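Local coordinates for protein carboxypeptidase D (Drosophila melanogaster, PDB 3MN8) that removes C-terminal arginine and lysine residues from peptides and proteins as a zinc-dependent metallocarboxypeptidase, processing growth factors, peptide hormones and neuropeptides, at residues A[103-117]-A[310-324]. Numbering follows the deposited sequence.
With ZN (zinc ion), chain F; GEM ((2-guanidinoethylmercapto)succinic acid), chain G.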
loop_
_atom_site.group_PDB
_atom_site.type_symbol
_atom_site.label_atom_id
_atom_site.label_comp_id
_atom_site.label_asym_id
_atom_site.label_seq_id
_atom_site.Cartn_x
_atom_site.Cartn_y
_atom_site.Cartn_z
ATOM N N ASP A 103 5.541 9.649 -15.219
ATOM C CA ASP A 103 4.819 9.451 -16.476
ATOM C C ASP A 103 3.776 8.329 -16.405
ATOM O O ASP A 103 3.067 8.076 -17.370
ATOM C CB ASP A 103 5.803 9.203 -17.619
ATOM C CG ASP A 103 6.904 8.221 -17.247
ATOM O OD1 ASP A 103 7.927 8.195 -17.958
ATOM O OD2 ASP A 103 6.754 7.476 -16.253
ATOM N N GLU A 104 3.703 7.652 -15.263
ATOM C CA GLU A 104 2.682 6.635 -15.025
ATOM C C GLU A 104 1.606 7.251 -14.143
ATOM O O GLU A 104 1.740 7.295 -12.911
ATOM C CB GLU A 104 3.292 5.411 -14.353
ATOM C CG GLU A 104 4.442 4.782 -15.127
ATOM C CD GLU A 104 5.159 3.743 -14.308
ATOM O OE1 GLU A 104 4.623 3.378 -13.246
ATOM O OE2 GLU A 104 6.256 3.304 -14.704
ATOM N N THR A 105 0.532 7.696 -14.786
ATOM C CA THR A 105 -0.350 8.716 -14.231
ATOM C C THR A 105 -1.743 8.265 -13.762
ATOM O O THR A 105 -2.348 8.925 -12.927
ATOM C CB THR A 105 -0.526 9.841 -15.277
ATOM O OG1 THR A 105 -1.056 9.289 -16.494
ATOM C CG2 THR A 105 0.822 10.485 -15.587
ATOM N N VAL A 106 -2.269 7.166 -14.301
ATOM C CA VAL A 106 -3.639 6.752 -13.972
ATOM C C VAL A 106 -3.846 6.580 -12.449
ATOM O O VAL A 106 -4.797 7.116 -11.870
ATOM C CB VAL A 106 -4.052 5.462 -14.738
ATOM C CG1 VAL A 106 -5.486 5.040 -14.390
ATOM C CG2 VAL A 106 -3.893 5.655 -16.241
ATOM N N GLY A 107 -2.946 5.843 -11.801
ATOM C CA GLY A 107 -3.016 5.639 -10.362
ATOM C C GLY A 107 -3.181 6.957 -9.633
ATOM O O GLY A 107 -3.981 7.079 -8.695
ATOM N N ARG A 108 -2.407 7.947 -10.073
ATOM C CA ARG A 108 -2.514 9.305 -9.553
ATOM C C ARG A 108 -3.972 9.712 -9.459
ATOM O O ARG A 108 -4.479 9.993 -8.372
ATOM C CB ARG A 108 -1.755 10.300 -10.441
ATOM C CG ARG A 108 -2.226 11.724 -10.256
ATOM C CD ARG A 108 -1.567 12.716 -11.205
ATOM N NE ARG A 108 -0.300 13.198 -10.674
ATOM C CZ ARG A 108 -0.041 14.421 -10.214
ATOM N NH1 ARG A 108 -0.954 15.384 -10.208
ATOM N NH2 ARG A 108 1.179 14.674 -9.762
ATOM N N GLN A 109 -4.651 9.728 -10.599
ATOM C CA GLN A 109 -6.038 10.192 -10.641
ATOM C C GLN A 109 -6.994 9.277 -9.893
ATOM O O GLN A 109 -7.957 9.762 -9.279
ATOM C CB GLN A 109 -6.525 10.403 -12.076
ATOM C CG GLN A 109 -6.263 11.794 -12.602
ATOM C CD GLN A 109 -6.723 12.855 -11.635
ATOM O OE1 GLN A 109 -5.926 13.666 -11.154
ATOM N NE2 GLN A 109 -8.014 12.856 -11.335
ATOM N N LEU A 110 -6.729 7.968 -9.933
ATOM C CA LEU A 110 -7.565 7.014 -9.202
ATOM C C LEU A 110 -7.574 7.270 -7.691
ATOM O O LEU A 110 -8.599 7.080 -7.018
ATOM C CB LEU A 110 -7.134 5.577 -9.479
ATOM C CG LEU A 110 -7.455 5.043 -10.878
ATOM C CD1 LEU A 110 -7.079 3.581 -10.955
ATOM C CD2 LEU A 110 -8.913 5.203 -11.203
ATOM N N LEU A 111 -6.436 7.702 -7.156
ATOM C CA LEU A 111 -6.354 7.981 -5.733
ATOM C C LEU A 111 -7.043 9.290 -5.420
ATOM O O LEU A 111 -7.627 9.455 -4.354
ATOM C CB LEU A 111 -4.905 8.019 -5.267
ATOM C CG LEU A 111 -4.252 6.645 -5.150
ATOM C CD1 LEU A 111 -2.844 6.753 -4.576
ATOM C CD2 LEU A 111 -5.137 5.773 -4.275
ATOM N N VAL A 112 -6.976 10.230 -6.352
ATOM C CA VAL A 112 -7.672 11.490 -6.182
ATOM C C VAL A 112 -9.161 11.203 -6.139
ATOM O O VAL A 112 -9.878 11.701 -5.269
ATOM C CB VAL A 112 -7.341 12.446 -7.326
ATOM C CG1 VAL A 112 -8.408 13.513 -7.450
ATOM C CG2 VAL A 112 -5.957 13.065 -7.098
ATOM N N TYR A 113 -9.615 10.374 -7.074
ATOM C CA TYR A 113 -10.992 9.875 -7.082
ATOM C C TYR A 113 -11.405 9.136 -5.790
ATOM O O TYR A 113 -12.474 9.383 -5.236
ATOM C CB TYR A 113 -11.197 8.946 -8.282
ATOM C CG TYR A 113 -11.159 9.638 -9.630
ATOM C CD1 TYR A 113 -10.908 8.918 -10.798
ATOM C CD2 TYR A 113 -11.387 11.007 -9.741
ATOM C CE1 TYR A 113 -10.881 9.545 -12.040
ATOM C CE2 TYR A 113 -11.363 11.643 -10.976
ATOM C CZ TYR A 113 -11.105 10.905 -12.117
ATOM O OH TYR A 113 -11.074 11.531 -13.337
ATOM N N MET A 114 -10.567 8.219 -5.322
ATOM C CA MET A 114 -10.878 7.480 -4.104
ATOM C C MET A 114 -11.148 8.419 -2.918
ATOM O O MET A 114 -12.171 8.301 -2.259
ATOM C CB MET A 114 -9.760 6.477 -3.776
ATOM C CG MET A 114 -9.984 5.660 -2.487
ATOM S SD MET A 114 -11.436 4.562 -2.512
ATOM C CE MET A 114 -11.060 3.632 -4.000
ATOM N N ALA A 115 -10.231 9.350 -2.668
ATOM C CA ALA A 115 -10.352 10.315 -1.581
ATOM C C ALA A 115 -11.750 10.913 -1.536
ATOM O O ALA A 115 -12.468 10.785 -0.542
ATOM C CB ALA A 115 -9.314 11.430 -1.750
ATOM N N GLN A 116 -12.127 11.578 -2.621
ATOM C CA GLN A 116 -13.449 12.159 -2.734
ATOM C C GLN A 116 -14.536 11.105 -2.531
ATOM O O GLN A 116 -15.459 11.303 -1.740
ATOM C CB GLN A 116 -13.599 12.802 -4.101
ATOM C CG GLN A 116 -12.645 13.967 -4.356
ATOM C CD GLN A 116 -12.655 14.410 -5.825
ATOM O OE1 GLN A 116 -13.500 15.209 -6.251
ATOM N NE2 GLN A 116 -11.727 13.870 -6.606
ATOM N N TYR A 117 -14.405 9.984 -3.242
ATOM C CA TYR A 117 -15.375 8.893 -3.185
ATOM C C TYR A 117 -15.660 8.427 -1.758
ATOM O O TYR A 117 -16.802 8.412 -1.299
ATOM C CB TYR A 117 -14.892 7.711 -4.022
ATOM C CG TYR A 117 -15.877 6.570 -4.071
ATOM C CD1 TYR A 117 -16.936 6.582 -4.966
ATOM C CD2 TYR A 117 -15.755 5.484 -3.217
ATOM C CE1 TYR A 117 -17.851 5.547 -5.014
ATOM C CE2 TYR A 117 -16.664 4.432 -3.252
ATOM C CZ TYR A 117 -17.711 4.471 -4.156
ATOM O OH TYR A 117 -18.620 3.444 -4.200
ATOM N N LYS A 310 1.012 4.409 -20.322
ATOM C CA LYS A 310 1.516 5.036 -19.107
ATOM C C LYS A 310 0.753 6.316 -18.760
ATOM O O LYS A 310 0.320 6.505 -17.622
ATOM C CB LYS A 310 3.013 5.324 -19.238
ATOM C CG LYS A 310 3.866 4.080 -19.365
ATOM C CD LYS A 310 5.362 4.407 -19.415
ATOM C CE LYS A 310 6.197 3.209 -18.903
ATOM N NZ LYS A 310 7.671 3.479 -18.781
ATOM N N TYR A 311 0.593 7.190 -19.752
ATOM C CA TYR A 311 -0.072 8.483 -19.561
ATOM C C TYR A 311 -1.223 8.659 -20.548
ATOM O O TYR A 311 -1.053 9.316 -21.568
ATOM C CB TYR A 311 0.925 9.627 -19.780
ATOM C CG TYR A 311 0.571 10.934 -19.086
ATOM C CD1 TYR A 311 1.571 11.802 -18.654
ATOM C CD2 TYR A 311 -0.749 11.296 -18.851
ATOM C CE1 TYR A 311 1.276 12.994 -18.014
ATOM C CE2 TYR A 311 -1.060 12.489 -18.197
ATOM C CZ TYR A 311 -0.038 13.332 -17.787
ATOM O OH TYR A 311 -0.324 14.519 -17.150
ATOM N N PRO A 312 -2.397 8.073 -20.249
ATOM C CA PRO A 312 -3.527 8.176 -21.183
ATOM C C PRO A 312 -4.195 9.543 -21.081
ATOM O O PRO A 312 -3.753 10.380 -20.289
ATOM C CB PRO A 312 -4.486 7.069 -20.721
ATOM C CG PRO A 312 -3.747 6.309 -19.603
ATOM C CD PRO A 312 -2.717 7.253 -19.067
ATOM N N ALA A 313 -5.235 9.765 -21.880
ATOM C CA ALA A 313 -5.962 11.037 -21.873
ATOM C C ALA A 313 -7.088 11.013 -20.849
ATOM O O ALA A 313 -7.606 9.949 -20.505
ATOM C CB ALA A 313 -6.515 11.362 -23.270
ATOM N N ALA A 314 -7.471 12.198 -20.381
ATOM C CA ALA A 314 -8.494 12.335 -19.350
ATOM C C ALA A 314 -9.760 11.498 -19.595
ATOM O O ALA A 314 -10.250 10.830 -18.686
ATOM C CB ALA A 314 -8.853 13.802 -19.169
ATOM N N SER A 315 -10.287 11.540 -20.815
ATOM C CA SER A 315 -11.550 10.867 -21.145
ATOM C C SER A 315 -11.500 9.399 -20.763
ATOM O O SER A 315 -12.536 8.759 -20.569
ATOM C CB SER A 315 -11.877 11.012 -22.644
ATOM O OG SER A 315 -10.892 10.386 -23.459
ATOM N N THR A 316 -10.280 8.880 -20.671
ATOM C CA THR A 316 -10.031 7.506 -20.269
ATOM C C THR A 316 -10.340 7.311 -18.789
ATOM O O THR A 316 -10.828 6.252 -18.378
ATOM C CB THR A 316 -8.562 7.123 -20.546
ATOM O OG1 THR A 316 -8.453 6.618 -21.881
ATOM C CG2 THR A 316 -8.074 6.065 -19.581
ATOM N N LEU A 317 -10.075 8.353 -18.004
ATOM C CA LEU A 317 -10.125 8.297 -16.544
ATOM C C LEU A 317 -11.424 7.753 -15.934
ATOM O O LEU A 317 -11.384 6.955 -14.987
ATOM C CB LEU A 317 -9.806 9.672 -15.959
ATOM C CG LEU A 317 -8.510 10.345 -16.421
ATOM C CD1 LEU A 317 -8.463 11.768 -15.878
ATOM C CD2 LEU A 317 -7.252 9.552 -16.019
ATOM N N PRO A 318 -12.582 8.199 -16.444
ATOM C CA PRO A 318 -13.833 7.692 -15.878
ATOM C C PRO A 318 -13.970 6.176 -15.992
ATOM O O PRO A 318 -14.426 5.552 -15.029
ATOM C CB PRO A 318 -14.889 8.405 -16.707
ATOM C CG PRO A 318 -14.244 9.704 -17.057
ATOM C CD PRO A 318 -12.812 9.351 -17.328
ATOM N N GLN A 319 -13.571 5.599 -17.129
ATOM C CA GLN A 319 -13.511 4.132 -17.301
ATOM C C GLN A 319 -12.560 3.420 -16.316
ATOM O O GLN A 319 -12.907 2.389 -15.703
ATOM C CB GLN A 319 -13.083 3.773 -18.733
ATOM C CG GLN A 319 -14.223 3.529 -19.710
ATOM C CD GLN A 319 -14.312 4.609 -20.775
ATOM O OE1 GLN A 319 -14.670 4.337 -21.924
ATOM N NE2 GLN A 319 -13.978 5.844 -20.396
ATOM N N GLU A 320 -11.347 3.958 -16.199
ATOM C CA GLU A 320 -10.361 3.422 -15.277
ATOM C C GLU A 320 -10.939 3.409 -13.874
ATOM O O GLU A 320 -10.707 2.469 -13.103
ATOM C CB GLU A 320 -9.067 4.241 -15.311
ATOM C CG GLU A 320 -8.395 4.307 -16.692
ATOM C CD GLU A 320 -7.888 2.949 -17.202
ATOM O OE1 GLU A 320 -8.123 1.917 -16.536
ATOM O OE2 GLU A 320 -7.244 2.915 -18.279
ATOM N N TRP A 321 -11.709 4.440 -13.538
ATOM C CA TRP A 321 -12.329 4.475 -12.216
ATOM C C TRP A 321 -13.275 3.290 -11.990
ATOM O O TRP A 321 -13.188 2.608 -10.966
ATOM C CB TRP A 321 -13.058 5.798 -11.948
ATOM C CG TRP A 321 -13.957 5.696 -10.748
ATOM C CD1 TRP A 321 -15.311 5.613 -10.752
ATOM C CD2 TRP A 321 -13.552 5.605 -9.372
ATOM N NE1 TRP A 321 -15.783 5.498 -9.471
ATOM C CE2 TRP A 321 -14.724 5.488 -8.601
ATOM C CE3 TRP A 321 -12.311 5.610 -8.717
ATOM C CZ2 TRP A 321 -14.698 5.381 -7.203
ATOM C CZ3 TRP A 321 -12.290 5.512 -7.328
ATOM C CH2 TRP A 321 -13.476 5.402 -6.589
ATOM N N GLN A 322 -14.168 3.042 -12.946
ATOM C CA GLN A 322 -15.165 1.987 -12.789
ATOM C C GLN A 322 -14.552 0.591 -12.695
ATOM O O GLN A 322 -15.089 -0.279 -12.006
ATOM C CB GLN A 322 -16.197 2.032 -13.911
ATOM C CG GLN A 322 -17.617 2.131 -13.402
ATOM C CD GLN A 322 -17.899 3.467 -12.744
ATOM O OE1 GLN A 322 -18.529 3.533 -11.685
ATOM N NE2 GLN A 322 -17.427 4.543 -13.367
ATOM N N ARG A 323 -13.431 0.383 -13.380
ATOM C CA ARG A 323 -12.730 -0.905 -13.325
ATOM C C ARG A 323 -12.017 -1.142 -11.993
ATOM O O ARG A 323 -12.146 -2.206 -11.376
ATOM C CB ARG A 323 -11.715 -0.998 -14.464
ATOM C CG ARG A 323 -12.317 -0.659 -15.805
ATOM C CD ARG A 323 -11.257 -0.556 -16.877
ATOM N NE ARG A 323 -11.824 -0.631 -18.221
ATOM C CZ ARG A 323 -11.128 -0.375 -19.320
ATOM N NH1 ARG A 323 -9.849 -0.027 -19.215
ATOM N NH2 ARG A 323 -11.704 -0.463 -20.514
ATOM N N ASN A 324 -11.260 -0.144 -11.552
ATOM C CA ASN A 324 -10.416 -0.307 -10.388
ATOM C C ASN A 324 -11.181 -0.107 -9.093
ATOM O O ASN A 324 -10.720 -0.503 -8.020
ATOM C CB ASN A 324 -9.241 0.656 -10.461
ATOM C CG ASN A 324 -8.316 0.355 -11.624
ATOM O OD1 ASN A 324 -7.286 -0.298 -11.450
ATOM N ND2 ASN A 324 -8.678 0.828 -12.820
HETATM ZN ZN ZN F . 6.385 2.474 -12.851
HETATM C C8 GEM G . 8.605 -1.839 -12.654
HETATM S S7 GEM G . 7.937 -2.050 -11.027
HETATM C C6 GEM G . 6.872 -3.438 -11.292
HETATM C C5 GEM G . 7.574 -4.641 -11.919
HETATM N N3 GEM G . 8.484 -5.185 -10.924
HETATM C C1 GEM G . 9.406 -6.123 -11.112
HETATM N N4 GEM G . 10.170 -6.524 -10.104
HETATM N N2 GEM G . 9.572 -6.663 -12.315
HETATM C C9 GEM G . 9.729 -0.843 -12.549
HETATM O O14 GEM G . 9.924 -0.287 -11.446
HETATM O O15 GEM G . 10.432 -0.612 -13.556
HETATM C C10 GEM G . 7.554 -1.414 -13.693
HETATM C C11 GEM G . 6.963 -0.017 -13.544
HETATM O O12 GEM G . 5.713 0.088 -13.587
HETATM O O13 GEM G . 7.724 0.977 -13.422
#
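Trp321 of helix 317-324 reaches into helix 106-117 as a knob among Leu110, Tyr113, Met114 and Tyr117, the helix axes crossing at -68°. With CG anti to the backbone N (chi1 166°), the six-membered ring of its indole is carried to Tyr113 and Tyr117; CE3 lies 3.5 Å from Tyr113 CB, and CZ2 sits over a face of the Tyr117 ring, near its rim. The two ring planes stand 57° apart, and Trp321 NE1 is taken up by Glu32. Beside the tryptophan, Leu110 CD1 packs 3.5 Å from Asn324 CG; nearer the helix starts, Leu317 CB meets the Tyr113 hydroxyl, and Val106 CG2 lies 3.4 Å from Pro312 CG. In the loops leading into the helices, Thr105 CG2 stands over the centre of the Tyr311 ring, 3.3 Å from its centroid, in a CH-pi contact. An alanine in place of Tyr311 would probably leave this methyl without its aromatic cover and open a gap beside Tyr148, which touches both residues. At the polar edge, Thr105 N donates a nearly straight 3.1 Å hydrogen bond to Lys310 O, tying the two loops together right after Glu104. The Glu104 carboxylate grips the zinc through both oxygens, alongside His101, His217 and the inhibitor carboxylate. The contact thus runs from an aromatic cluster between two helices to a loop pairing beside the catalytic zinc site of an M14 carboxypeptidase domain, where Glu104 follows His101 in the family's HXXE motif.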